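Local structure of glycerol-3-phosphate dehydrogenase [NAD(+)] (6IUY) at residues R273-S278 with Q439-P444; K255-T260 with A344-F349; F584-T589 with T601-Y606; R385-Q390 with L575-W580. The protein probably catalyses the NAD-dependent interconversion of sn-glycerol 3-phosphate and dihydroxyacetone phosphate, and carries a magnesium-binding phosphatase-like domain of the haloacid dehalogenase type on the same chain. All blocks are in the same frame, centred on the assembly; numbering follows the deposited sequence.

Interaction 1. Residues R273-S278 with Q439-P444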
loop_
_atom_site.group_PDB
_atom_site.type_symbol
_atom_site.label_atom_id
_atom_site.label_comp_id
_atom_site.label_asym_id
_atom_site.label_seq_id
_atom_site.Cartn_x
_atom_site.Cartn_y
_atom_site.Cartn_z
ATOM N N ARG A 273 -22.207 13.945 -13.772
ATOM C CA ARG A 273 -23.481 13.355 -13.368
ATOM C C ARG A 273 -23.585 13.234 -11.849
ATOM O O ARG A 273 -24.666 13.440 -11.261
ATOM C CB ARG A 273 -23.652 11.980 -14.008
ATOM C CG ARG A 273 -24.855 11.214 -13.491
ATOM C CD ARG A 273 -25.052 9.865 -14.163
ATOM N NE ARG A 273 -26.434 9.406 -13.964
ATOM C CZ ARG A 273 -26.832 8.597 -12.981
ATOM N NH1 ARG A 273 -25.955 8.128 -12.103
ATOM N NH2 ARG A 273 -28.107 8.246 -12.877
ATOM N N MET A 274 -22.466 12.870 -11.216
ATOM C CA MET A 274 -22.405 12.742 -9.762
ATOM C C MET A 274 -22.405 14.118 -9.110
ATOM O O MET A 274 -23.106 14.360 -8.144
ATOM C CB MET A 274 -21.158 11.973 -9.327
ATOM C CG MET A 274 -21.037 10.555 -9.907
ATOM S SD MET A 274 -19.746 9.648 -9.001
ATOM C CE MET A 274 -18.236 10.231 -9.749
ATOM N N VAL A 275 -21.581 14.999 -9.654
ATOM C CA VAL A 275 -21.497 16.394 -9.239
ATOM C C VAL A 275 -22.845 17.112 -9.368
ATOM O O VAL A 275 -23.275 17.859 -8.474
ATOM C CB VAL A 275 -20.432 17.076 -10.074
ATOM C CG1 VAL A 275 -20.684 18.557 -10.218
ATOM C CG2 VAL A 275 -19.058 16.735 -9.500
ATOM N N ALA A 276 -23.549 16.841 -10.459
ATOM C CA ALA A 276 -24.866 17.426 -10.633
ATOM C C ALA A 276 -25.865 16.908 -9.591
ATOM O O ALA A 276 -26.733 17.660 -9.151
ATOM C CB ALA A 276 -25.375 17.170 -12.063
ATOM N N GLN A 277 -25.762 15.641 -9.190
ATOM C CA GLN A 277 -26.663 15.104 -8.154
ATOM C C GLN A 277 -26.465 15.804 -6.820
ATOM O O GLN A 277 -27.438 16.062 -6.118
ATOM C CB GLN A 277 -26.472 13.597 -7.954
ATOM C CG GLN A 277 -26.944 12.768 -9.126
ATOM C CD GLN A 277 -26.579 11.312 -8.998
ATOM O OE1 GLN A 277 -25.664 10.937 -8.241
ATOM N NE2 GLN A 277 -27.292 10.471 -9.747
ATOM N N SER A 278 -25.209 16.097 -6.476
ATOM C CA SER A 278 -24.885 16.797 -5.237
ATOM C C SER A 278 -25.447 18.237 -5.177
ATOM O O SER A 278 -26.025 18.635 -4.163
ATOM C CB SER A 278 -23.372 16.823 -5.040
ATOM O OG SER A 278 -22.878 15.501 -4.826
ATOM N N GLN A 439 -18.010 17.321 -0.497
ATOM C CA GLN A 439 -19.452 17.547 -0.560
ATOM C C GLN A 439 -19.916 17.492 -2.020
ATOM O O GLN A 439 -20.979 16.980 -2.307
ATOM C CB GLN A 439 -19.841 18.889 0.093
ATOM C CG GLN A 439 -21.343 19.234 -0.027
ATOM C CD GLN A 439 -21.752 20.486 0.780
ATOM O OE1 GLN A 439 -20.923 21.111 1.455
ATOM N NE2 GLN A 439 -23.035 20.847 0.705
ATOM N N LEU A 440 -19.095 17.980 -2.943
ATOM C CA LEU A 440 -19.485 17.984 -4.355
ATOM C C LEU A 440 -19.517 16.567 -4.974
ATOM O O LEU A 440 -20.510 16.174 -5.603
ATOM C CB LEU A 440 -18.539 18.885 -5.141
ATOM C CG LEU A 440 -18.980 19.382 -6.513
ATOM C CD1 LEU A 440 -20.347 20.056 -6.422
ATOM C CD2 LEU A 440 -17.925 20.332 -7.070
ATOM N N PHE A 441 -18.450 15.798 -4.763
ATOM C CA PHE A 441 -18.277 14.500 -5.422
ATOM C C PHE A 441 -18.828 13.267 -4.688
ATOM O O PHE A 441 -19.206 12.285 -5.328
ATOM C CB PHE A 441 -16.794 14.255 -5.689
ATOM C CG PHE A 441 -16.259 14.977 -6.891
ATOM C CD1 PHE A 441 -16.370 14.415 -8.157
ATOM C CD2 PHE A 441 -15.611 16.199 -6.756
ATOM C CE1 PHE A 441 -15.859 15.060 -9.263
ATOM C CE2 PHE A 441 -15.097 16.857 -7.863
ATOM C CZ PHE A 441 -15.220 16.291 -9.117
ATOM N N GLN A 442 -18.852 13.272 -3.362
ATOM C CA GLN A 442 -19.291 12.062 -2.661
ATOM C C GLN A 442 -20.777 11.765 -2.849
ATOM O O GLN A 442 -21.643 12.595 -2.529
ATOM C CB GLN A 442 -18.985 12.151 -1.165
ATOM C CG GLN A 442 -19.363 10.897 -0.381
ATOM C CD GLN A 442 -18.629 10.821 0.946
ATOM O OE1 GLN A 442 -17.433 10.516 0.998
ATOM N NE2 GLN A 442 -19.336 11.133 2.026
ATOM N N ARG A 443 -21.059 10.561 -3.343
ATOM C CA ARG A 443 -22.419 10.057 -3.503
ATOM C C ARG A 443 -22.580 8.785 -2.660
ATOM O O ARG A 443 -21.608 8.286 -2.108
ATOM C CB ARG A 443 -22.714 9.776 -4.983
ATOM C CG ARG A 443 -22.216 10.861 -5.945
ATOM C CD ARG A 443 -23.023 12.112 -5.761
ATOM N NE ARG A 443 -24.421 11.762 -5.547
ATOM C CZ ARG A 443 -25.246 12.412 -4.726
ATOM N NH1 ARG A 443 -24.808 13.460 -4.028
ATOM N NH2 ARG A 443 -26.504 12.002 -4.601
ATOM N N PRO A 444 -23.799 8.257 -2.541
ATOM C CA PRO A 444 -23.914 7.021 -1.754
ATOM C C PRO A 444 -23.208 5.834 -2.404
ATOM O O PRO A 444 -22.925 4.864 -1.710
ATOM C CB PRO A 444 -25.421 6.781 -1.690
ATOM C CG PRO A 444 -26.025 8.128 -1.913
ATOM C CD PRO A 444 -25.110 8.822 -2.878
#

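Interaction 2. Residues K255-T260 with A344-F349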
loop_
_atom_site.group_PDB
_atom_site.type_symbol
_atom_site.label_atom_id
_atom_site.label_comp_id
_atom_site.label_asym_id
_atom_site.label_seq_id
_atom_site.Cartn_x
_atom_site.Cartn_y
_atom_site.Cartn_z
ATOM N N LYS A 255 -21.272 32.713 0.207
ATOM C CA LYS A 255 -20.857 32.337 -1.145
ATOM C C LYS A 255 -21.642 31.109 -1.632
ATOM O O LYS A 255 -21.880 30.157 -0.871
ATOM C CB LYS A 255 -19.353 32.061 -1.210
ATOM C CG LYS A 255 -18.778 32.253 -2.618
ATOM C CD LYS A 255 -17.302 31.902 -2.684
ATOM C CE LYS A 255 -16.688 32.246 -4.043
ATOM N NZ LYS A 255 -15.205 32.028 -4.077
ATOM N N ARG A 256 -22.082 31.159 -2.891
ATOM C CA ARG A 256 -22.709 30.008 -3.543
ATOM C C ARG A 256 -21.896 29.681 -4.782
ATOM O O ARG A 256 -21.831 30.476 -5.724
ATOM C CB ARG A 256 -24.162 30.284 -3.920
ATOM C CG ARG A 256 -24.904 29.037 -4.336
ATOM C CD ARG A 256 -26.261 29.338 -4.951
ATOM N NE ARG A 256 -27.213 29.851 -3.977
ATOM C CZ ARG A 256 -27.673 31.099 -3.967
ATOM N NH1 ARG A 256 -27.277 31.967 -4.892
ATOM N NH2 ARG A 256 -28.538 31.477 -3.033
ATOM N N TYR A 257 -21.264 28.516 -4.777
ATOM C CA TYR A 257 -20.304 28.166 -5.813
ATOM C C TYR A 257 -21.005 27.765 -7.105
ATOM O O TYR A 257 -21.932 26.960 -7.071
ATOM C CB TYR A 257 -19.399 27.036 -5.314
ATOM C CG TYR A 257 -18.401 27.488 -4.279
ATOM C CD1 TYR A 257 -18.761 27.630 -2.941
ATOM C CD2 TYR A 257 -17.098 27.785 -4.636
ATOM C CE1 TYR A 257 -17.831 28.064 -1.992
ATOM C CE2 TYR A 257 -16.167 28.197 -3.699
ATOM C CZ TYR A 257 -16.540 28.341 -2.386
ATOM O OH TYR A 257 -15.608 28.764 -1.472
ATOM N N LYS A 258 -20.609 28.362 -8.227
ATOM C CA LYS A 258 -21.049 27.872 -9.545
ATOM C C LYS A 258 -20.014 26.867 -10.032
ATOM O O LYS A 258 -18.822 27.156 -10.006
ATOM C CB LYS A 258 -21.188 28.996 -10.591
ATOM C CG LYS A 258 -22.293 30.043 -10.333
ATOM C CD LYS A 258 -22.524 30.907 -11.595
ATOM C CE LYS A 258 -22.904 32.348 -11.258
ATOM N NZ LYS A 258 -24.037 32.429 -10.297
ATOM N N VAL A 259 -20.465 25.703 -10.486
ATOM C CA VAL A 259 -19.534 24.650 -10.880
ATOM C C VAL A 259 -19.458 24.510 -12.390
ATOM O O VAL A 259 -20.485 24.458 -13.060
ATOM C CB VAL A 259 -19.946 23.303 -10.276
ATOM C CG1 VAL A 259 -18.937 22.216 -10.646
ATOM C CG2 VAL A 259 -20.102 23.441 -8.751
ATOM N N THR A 260 -18.243 24.450 -12.919
ATOM C CA THR A 260 -18.043 24.160 -14.325
ATOM C C THR A 260 -17.107 22.960 -14.520
ATOM O O THR A 260 -15.966 22.969 -14.046
ATOM C CB THR A 260 -17.482 25.388 -15.054
ATOM O OG1 THR A 260 -18.494 26.395 -15.069
ATOM C CG2 THR A 260 -17.084 25.044 -16.488
ATOM N N ALA A 344 -17.487 30.835 -13.093
ATOM C CA ALA A 344 -17.291 29.648 -12.264
ATOM C C ALA A 344 -16.419 29.885 -11.051
ATOM O O ALA A 344 -15.314 30.399 -11.182
ATOM C CB ALA A 344 -16.693 28.513 -13.106
ATOM N N ASP A 345 -16.911 29.441 -9.890
ATOM C CA ASP A 345 -16.161 29.475 -8.629
ATOM C C ASP A 345 -15.410 28.159 -8.395
ATOM O O ASP A 345 -14.355 28.128 -7.766
ATOM C CB ASP A 345 -17.111 29.743 -7.461
ATOM C CG ASP A 345 -17.962 30.984 -7.684
ATOM O OD1 ASP A 345 -17.397 32.094 -7.620
ATOM O OD2 ASP A 345 -19.178 30.843 -7.929
ATOM N N ALA A 346 -15.979 27.081 -8.922
ATOM C CA ALA A 346 -15.432 25.743 -8.765
ATOM C C ALA A 346 -15.166 25.136 -10.134
ATOM O O ALA A 346 -16.100 24.829 -10.854
ATOM C CB ALA A 346 -16.397 24.874 -7.970
ATOM N N LEU A 347 -13.898 24.987 -10.494
ATOM C CA LEU A 347 -13.528 24.395 -11.780
ATOM C C LEU A 347 -13.059 22.949 -11.648
ATOM O O LEU A 347 -12.109 22.680 -10.921
ATOM C CB LEU A 347 -12.401 25.198 -12.445
ATOM C CG LEU A 347 -12.659 26.554 -13.092
ATOM C CD1 LEU A 347 -11.355 27.085 -13.696
ATOM C CD2 LEU A 347 -13.718 26.401 -14.171
ATOM N N ILE A 348 -13.699 22.043 -12.384
ATOM C CA ILE A 348 -13.265 20.665 -12.490
ATOM C C ILE A 348 -12.569 20.465 -13.836
ATOM O O ILE A 348 -13.148 20.683 -14.894
ATOM C CB ILE A 348 -14.461 19.693 -12.334
ATOM C CG1 ILE A 348 -15.164 19.952 -11.012
ATOM C CG2 ILE A 348 -14.008 18.242 -12.363
ATOM C CD1 ILE A 348 -16.534 19.346 -10.913
ATOM N N PHE A 349 -11.299 20.084 -13.801
ATOM C CA PHE A 349 -10.594 19.801 -15.032
ATOM C C PHE A 349 -10.591 18.281 -15.277
ATOM O O PHE A 349 -10.057 17.523 -14.466
ATOM C CB PHE A 349 -9.178 20.375 -14.984
ATOM C CG PHE A 349 -9.137 21.883 -15.068
ATOM C CD1 PHE A 349 -9.190 22.527 -16.302
ATOM C CD2 PHE A 349 -9.057 22.661 -13.919
ATOM C CE1 PHE A 349 -9.172 23.930 -16.392
ATOM C CE2 PHE A 349 -9.026 24.065 -14.003
ATOM C CZ PHE A 349 -9.089 24.692 -15.247
HETATM O O HOH W 1 -15.104 32.583 -7.091
#

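Interaction 3. Residues F584-T589 with T601-Y606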
loop_
_atom_site.group_PDB
_atom_site.type_symbol
_atom_site.label_atom_id
_atom_site.label_comp_id
_atom_site.label_asym_id
_atom_site.label_seq_id
_atom_site.Cartn_x
_atom_site.Cartn_y
_atom_site.Cartn_z
ATOM N N PHE A 584 14.577 2.137 -13.739
ATOM C CA PHE A 584 13.180 1.757 -13.863
ATOM C C PHE A 584 13.065 0.790 -15.016
ATOM O O PHE A 584 12.618 1.149 -16.103
ATOM C CB PHE A 584 12.291 2.991 -14.065
ATOM C CG PHE A 584 12.343 3.988 -12.913
ATOM C CD1 PHE A 584 13.252 5.043 -12.922
ATOM C CD2 PHE A 584 11.473 3.881 -11.837
ATOM C CE1 PHE A 584 13.306 5.961 -11.869
ATOM C CE2 PHE A 584 11.520 4.797 -10.782
ATOM C CZ PHE A 584 12.435 5.835 -10.806
ATOM N N PRO A 585 13.506 -0.450 -14.793
ATOM C CA PRO A 585 13.591 -1.408 -15.900
ATOM C C PRO A 585 12.227 -1.711 -16.529
ATOM O O PRO A 585 12.178 -1.815 -17.740
ATOM C CB PRO A 585 14.198 -2.659 -15.243
ATOM C CG PRO A 585 13.904 -2.506 -13.782
ATOM C CD PRO A 585 13.966 -1.025 -13.519
ATOM N N LEU A 586 11.149 -1.839 -15.756
ATOM C CA LEU A 586 9.893 -2.221 -16.395
ATOM C C LEU A 586 9.350 -1.070 -17.238
ATOM O O LEU A 586 8.903 -1.295 -18.363
ATOM C CB LEU A 586 8.847 -2.670 -15.369
ATOM C CG LEU A 586 7.465 -3.041 -15.949
ATOM C CD1 LEU A 586 7.523 -4.273 -16.856
ATOM C CD2 LEU A 586 6.466 -3.265 -14.838
ATOM N N PHE A 587 9.383 0.153 -16.700
ATOM C CA PHE A 587 8.960 1.333 -17.460
ATOM C C PHE A 587 9.721 1.376 -18.783
ATOM O O PHE A 587 9.164 1.657 -19.841
ATOM C CB PHE A 587 9.212 2.631 -16.681
ATOM C CG PHE A 587 8.254 2.867 -15.550
ATOM C CD1 PHE A 587 7.211 1.999 -15.305
ATOM C CD2 PHE A 587 8.397 3.978 -14.738
ATOM C CE1 PHE A 587 6.325 2.243 -14.261
ATOM C CE2 PHE A 587 7.522 4.219 -13.699
ATOM C CZ PHE A 587 6.484 3.356 -13.456
ATOM N N THR A 588 11.006 1.074 -18.719
ATOM C CA THR A 588 11.849 1.187 -19.888
ATOM C C THR A 588 11.580 0.095 -20.910
ATOM O O THR A 588 11.539 0.376 -22.117
ATOM C CB THR A 588 13.331 1.160 -19.509
ATOM O OG1 THR A 588 13.662 2.376 -18.837
ATOM C CG2 THR A 588 14.209 1.034 -20.764
ATOM N N THR A 589 11.394 -1.150 -20.466
ATOM C CA THR A 589 11.181 -2.182 -21.477
ATOM C C THR A 589 9.775 -2.074 -22.064
ATOM O O THR A 589 9.572 -2.426 -23.219
ATOM C CB THR A 589 11.451 -3.621 -20.958
ATOM O OG1 THR A 589 10.226 -4.325 -20.752
ATOM C CG2 THR A 589 12.271 -3.624 -19.702
ATOM N N THR A 601 7.545 -10.327 -26.298
ATOM C CA THR A 601 7.748 -11.523 -25.476
ATOM C C THR A 601 8.731 -11.307 -24.328
ATOM O O THR A 601 8.813 -12.140 -23.423
ATOM C CB THR A 601 8.261 -12.706 -26.307
ATOM O OG1 THR A 601 9.568 -12.399 -26.790
ATOM C CG2 THR A 601 7.340 -12.987 -27.488
ATOM N N MET A 602 9.473 -10.204 -24.360
ATOM C CA MET A 602 10.452 -9.903 -23.312
ATOM C C MET A 602 9.868 -9.131 -22.134
ATOM O O MET A 602 10.616 -8.619 -21.300
ATOM C CB MET A 602 11.628 -9.102 -23.884
ATOM C CG MET A 602 12.589 -9.899 -24.765
ATOM S SD MET A 602 13.394 -11.271 -23.909
ATOM C CE MET A 602 14.241 -10.417 -22.591
ATOM N N ILE A 603 8.544 -9.050 -22.046
ATOM C CA ILE A 603 7.922 -8.194 -21.030
ATOM C C ILE A 603 8.173 -8.710 -19.605
ATOM O O ILE A 603 8.320 -7.916 -18.686
ATOM C CB ILE A 603 6.398 -8.039 -21.272
ATOM C CG1 ILE A 603 5.797 -6.929 -20.392
ATOM C CG2 ILE A 603 5.666 -9.334 -21.016
ATOM C CD1 ILE A 603 6.189 -5.552 -20.781
ATOM N N LEU A 604 8.229 -10.023 -19.401
ATOM C CA LEU A 604 8.497 -10.528 -18.056
ATOM C C LEU A 604 10.007 -10.556 -17.779
ATOM O O LEU A 604 10.434 -10.914 -16.691
ATOM C CB LEU A 604 7.899 -11.920 -17.860
ATOM C CG LEU A 604 6.397 -12.053 -18.143
ATOM C CD1 LEU A 604 5.995 -13.526 -18.245
ATOM C CD2 LEU A 604 5.594 -11.345 -17.059
ATOM N N ARG A 605 10.803 -10.160 -18.772
ATOM C CA ARG A 605 12.262 -10.158 -18.647
ATOM C C ARG A 605 12.809 -8.741 -18.576
ATOM O O ARG A 605 13.846 -8.437 -19.175
ATOM C CB ARG A 605 12.910 -10.898 -19.822
ATOM C CG ARG A 605 12.795 -12.422 -19.765
ATOM C CD ARG A 605 14.030 -13.046 -19.109
ATOM N NE ARG A 605 14.087 -14.488 -19.338
ATOM C CZ ARG A 605 14.547 -15.064 -20.449
ATOM N NH1 ARG A 605 15.003 -14.327 -21.462
ATOM N NH2 ARG A 605 14.551 -16.390 -20.551
ATOM N N TYR A 606 12.114 -7.885 -17.832
ATOM C CA TYR A 606 12.440 -6.468 -17.776
ATOM C C TYR A 606 13.853 -6.170 -17.241
ATOM O O TYR A 606 14.544 -5.310 -17.786
ATOM C CB TYR A 606 11.397 -5.738 -16.932
ATOM C CG TYR A 606 11.084 -6.421 -15.628
ATOM C CD1 TYR A 606 11.847 -6.181 -14.487
ATOM C CD2 TYR A 606 10.029 -7.314 -15.534
ATOM C CE1 TYR A 606 11.551 -6.811 -13.280
ATOM C CE2 TYR A 606 9.727 -7.947 -14.336
ATOM C CZ TYR A 606 10.486 -7.690 -13.216
ATOM O OH TYR A 606 10.169 -8.326 -12.038
#

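Interaction 4. Residues R385-Q390 with L575-W580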
loop_
_atom_site.group_PDB
_atom_site.type_symbol
_atom_site.label_atom_id
_atom_site.label_comp_id
_atom_site.label_asym_id
_atom_site.label_seq_id
_atom_site.Cartn_x
_atom_site.Cartn_y
_atom_site.Cartn_z
ATOM N N ARG A 385 8.424 19.029 -18.776
ATOM C CA ARG A 385 8.887 20.408 -18.715
ATOM C C ARG A 385 10.220 20.467 -17.993
ATOM O O ARG A 385 10.392 19.809 -16.961
ATOM C CB ARG A 385 7.857 21.281 -18.003
ATOM C CG ARG A 385 8.368 22.637 -17.601
ATOM C CD ARG A 385 7.461 23.256 -16.569
ATOM N NE ARG A 385 8.187 24.229 -15.764
ATOM C CZ ARG A 385 8.202 25.532 -16.009
ATOM N NH1 ARG A 385 7.515 26.016 -17.037
ATOM N NH2 ARG A 385 8.895 26.349 -15.221
ATOM N N ALA A 386 11.162 21.240 -18.531
ATOM C CA ALA A 386 12.487 21.369 -17.915
ATOM C C ALA A 386 13.045 20.014 -17.516
ATOM O O ALA A 386 13.463 19.829 -16.374
ATOM C CB ALA A 386 12.423 22.277 -16.696
ATOM N N GLU A 387 13.003 19.062 -18.444
ATOM C CA GLU A 387 13.432 17.685 -18.174
ATOM C C GLU A 387 12.775 17.062 -16.932
ATOM O O GLU A 387 13.322 16.139 -16.332
ATOM C CB GLU A 387 14.955 17.630 -18.034
ATOM C CG GLU A 387 15.689 17.760 -19.362
ATOM C CD GLU A 387 17.206 17.810 -19.197
ATOM O OE1 GLU A 387 17.681 18.083 -18.068
ATOM O OE2 GLU A 387 17.925 17.579 -20.197
ATOM N N GLY A 388 11.596 17.557 -16.562
ATOM C CA GLY A 388 10.886 17.036 -15.405
ATOM C C GLY A 388 9.400 16.798 -15.640
ATOM O O GLY A 388 8.827 17.231 -16.643
ATOM N N PRO A 389 8.756 16.088 -14.712
ATOM C CA PRO A 389 7.307 15.880 -14.813
ATOM C C PRO A 389 6.490 17.086 -14.370
ATOM O O PRO A 389 6.726 17.607 -13.278
ATOM C CB PRO A 389 7.058 14.711 -13.863
ATOM C CG PRO A 389 8.127 14.859 -12.842
ATOM C CD PRO A 389 9.346 15.349 -13.585
ATOM N N GLN A 390 5.530 17.509 -15.186
ATOM C CA GLN A 390 4.534 18.472 -14.736
ATOM C C GLN A 390 3.173 17.793 -14.786
ATOM O O GLN A 390 2.668 17.504 -15.872
ATOM C CB GLN A 390 4.556 19.738 -15.607
ATOM C CG GLN A 390 3.412 20.703 -15.341
ATOM C CD GLN A 390 3.452 21.949 -16.231
ATOM O OE1 GLN A 390 3.269 21.873 -17.448
ATOM N NE2 GLN A 390 3.688 23.103 -15.617
ATOM N N LEU A 575 13.267 9.858 -18.146
ATOM C CA LEU A 575 14.245 8.833 -17.761
ATOM C C LEU A 575 15.520 8.988 -18.576
ATOM O O LEU A 575 16.631 8.884 -18.048
ATOM C CB LEU A 575 13.681 7.411 -17.940
ATOM C CG LEU A 575 12.496 6.999 -17.048
ATOM C CD1 LEU A 575 12.214 5.510 -17.158
ATOM C CD2 LEU A 575 12.703 7.390 -15.591
ATOM N N HIS A 576 15.357 9.227 -19.870
ATOM C CA HIS A 576 16.505 9.393 -20.748
ATOM C C HIS A 576 17.297 10.622 -20.323
ATOM O O HIS A 576 18.517 10.567 -20.147
ATOM C CB HIS A 576 16.053 9.518 -22.199
ATOM C CG HIS A 576 17.163 9.814 -23.154
ATOM N ND1 HIS A 576 18.081 8.862 -23.548
ATOM C CD2 HIS A 576 17.499 10.951 -23.808
ATOM C CE1 HIS A 576 18.938 9.403 -24.395
ATOM N NE2 HIS A 576 18.608 10.671 -24.569
ATOM N N ALA A 577 16.584 11.725 -20.133
ATOM C CA ALA A 577 17.204 12.986 -19.760
ATOM C C ALA A 577 18.026 12.873 -18.478
ATOM O O ALA A 577 19.159 13.356 -18.423
ATOM C CB ALA A 577 16.143 14.066 -19.612
ATOM N N ARG A 578 17.461 12.241 -17.451
ATOM C CA ARG A 578 18.126 12.137 -16.158
ATOM C C ARG A 578 19.018 10.915 -16.066
ATOM O O ARG A 578 19.574 10.641 -15.005
ATOM C CB ARG A 578 17.108 12.068 -15.015
ATOM C CG ARG A 578 16.041 13.129 -15.019
ATOM C CD ARG A 578 16.406 14.315 -14.154
ATOM N NE ARG A 578 15.298 15.272 -14.135
ATOM C CZ ARG A 578 14.399 15.361 -13.157
ATOM N NH1 ARG A 578 14.485 14.566 -12.098
ATOM N NH2 ARG A 578 13.416 16.247 -13.233
ATOM N N GLY A 579 19.129 10.159 -17.154
ATOM C CA GLY A 579 19.885 8.911 -17.133
ATOM C C GLY A 579 19.330 7.856 -16.181
ATOM O O GLY A 579 20.086 7.153 -15.525
ATOM N N TRP A 580 18.010 7.734 -16.100
ATOM C CA TRP A 580 17.410 6.757 -15.199
ATOM C C TRP A 580 16.838 5.542 -15.927
ATOM O O TRP A 580 16.060 4.795 -15.341
ATOM C CB TRP A 580 16.291 7.383 -14.370
ATOM C CG TRP A 580 16.692 8.468 -13.422
ATOM C CD1 TRP A 580 17.953 8.759 -12.975
ATOM C CD2 TRP A 580 15.813 9.415 -12.793
ATOM N NE1 TRP A 580 17.909 9.831 -12.106
ATOM C CE2 TRP A 580 16.611 10.250 -11.976
ATOM C CE3 TRP A 580 14.432 9.635 -12.842
ATOM C CZ2 TRP A 580 16.071 11.291 -11.215
ATOM C CZ3 TRP A 580 13.891 10.679 -12.084
ATOM C CH2 TRP A 580 14.710 11.490 -11.282
#

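Interaction 1. Residues R273-S278 with Q439-P444
Val275 and Phe441 mark the closest backbone approach, their CA atoms 5.3 Å apart, where the middle of helix 266-282 passes the last turn of helix 431-441. Gln442 leaves helical geometry, and the chain then brings Arg443 back over the first helix. Ser278 holds the C-terminal end of helix 431-441: its OG gives a hydrogen bond to Leu440 O at 2.6 Å, reaching the oxygen from above the carbonyl plane, and accepts one from Arg443 NH1 at 2.9 Å, tilted 27° from the guanidinium plane. Helix 266-282 is the one that follows the first strand of the Rossmann-type NAD-binding domain, and its Met274 also touches Trp267, a residue of the NAD site. Chi1 (-43°) puts Arg443 CG 3.7 Å from Met274 CB, and bends at chi2 and chi3 then fold the chain back so that one guanidinium face rests on Gln277 CB. Arg443 NE makes a weak bond to Gln277 OE1, which Tyr445 OH also grips, while NH1 has its salt bridge with Glu281. On the apolar side, Val275 CG2 sits over one face of the Phe441 ring, a CH-pi contact 3.8 Å from the centroid, and reaches Leu440 CG at 4.0 Å.

Interaction 2. Residues K255-T260 with A344-F349
Lys258 O is gripped by two backbone donors, Asp345 N and Ala346 N, each 3.0 Å away; the first lies in the carbonyl plane on a lone pair, the second is tilted 24° from it. The neighbouring Lys258 N bonds almost straight to Asp345 OD2 at 2.9 Å, using the anti lone pair of the carboxylate. With CG beside its own backbone N (chi1 -53°), Asp345 turns that carboxylate back to the edge of the adjoining strand. Its CB meets Tyr257 CD2 at 3.4 Å, and the ring and carboxylate planes stand nearly perpendicular. An asparagine here would probably leave Lys255 NZ, 4.2 Å from Asp345 OD1, without a nearby negative charge. Farther on, the parallel ladder is regular: Thr260 N bonds to Ala346 O, and Ile348 N to Thr260 O. Val259 CG1 meets Ile348 CD1 at 3.8 Å, while Thr260 CB touches Leu347 CD2 on the other face. These are neighbouring central strands of the Rossmann-type sheet, flanked by strands 293-297 and 374-377, with Trp437 and Phe441 of helix 431-441 packed against Ile348.

Interaction 3. Residues F584-T589 with T601-Y606
Tyr606 meets the first turn of helix 585-594 from the start of the short helix 606-609, near the C-terminal end of the all-helical substrate domain of this dehydrogenase family. Its CB lies 3.9 Å from Leu586 CA and 4.1 Å from Leu586 CD1. The first torsion, chi1 47°, sets CG between the backbone N and the carbonyl carbon, and from there the ring leads off past the leucine. On one side of the ring CD2 comes within 4.2 Å of Leu586 CD1; on the other CD1 is 4.3 Å from Pro585 CG. Both partners approach the ring obliquely, while Ile603 O lies at its edge in the plane. At the tip, OH reaches beyond the two segments to hydrogen-bond Glu423 OE1 of the second subunit, so this side chain ties the helical domain to the dimer partner. Leu604 and Arg605 pack on Leu421 of that same subunit. Leu586, its CG anti to the backbone N (chi1 178°), also turns CD1 to Ile603, which also packs on Ile590 and Ile593 farther along helix 585-594. Glu494 of helix 481-502 receives the backbone amides of Leu586 and Phe587, fixing the helix start against that long helix. Beside the tyrosine, Pro585 CB rests 3.7 Å from Tyr606 O.

Interaction 4. Residues R385-Q390 with L575-W580
A chi1 of -50° sets Arg578 CG beside its backbone N, and a bend at chi2 (-94°) swings the otherwise extended chain across to Glu387, whose carbonyl oxygen it meets with two nitrogens. NE and NH2 of Arg578 each lie 3.1 Å from Glu387 O, and both hydrogen bonds are weak because the N-H groups straddle the oxygen instead of pointing at it. Arg578 NH2 also sits 3.4 Å from Gly388 CA, where a side chain would be tight. Glu387 belongs to a type I' turn from Arg385 to Gly388 that joins strands 382-385 and 388-391 in a beta hairpin, and Arg578 lies at the end of helix 564-577, which closes in a Schellman motif at Gly579. The contact therefore joins a hairpin from the N-terminal dehydrogenase region to a helix end of the C-terminal one. Replacing Arg578 by an alanine would probably leave Glu387 O without either of these donors and open a gap beside Gly388. Next to it, the Glu387 chain runs alongside Ala577, CG reaching its CB at 3.7 Å. Back on its own segment, Arg578 CB rests over the centre of the Trp580 ring, which in turn meets Phe501 of helix 481-502 edge-to-face.

Interactions 1 and 2 form one cluster: their centres lie 13 Å apart, strand 257-262 runs into helix 266-282, and Val275 and Phe441 pack on Ile348, so sheet and helices share one apolar layer in the NAD-binding domain. Interactions 3 and 4 form a second, their centres 19 Å apart, where Leu575 of helix 564-577 touches Phe584 and Thr588 near the start of helix 585-594. The two clusters are separated by 34 to 43 Å between centres. Along the chain interactions 1 and 2 interleave, interaction 4 crosses interaction 1, and interaction 3 comes last. Interaction 4 thus joins the NAD-binding region to the helical C-terminal domain, which at interaction 3 meets the second subunit.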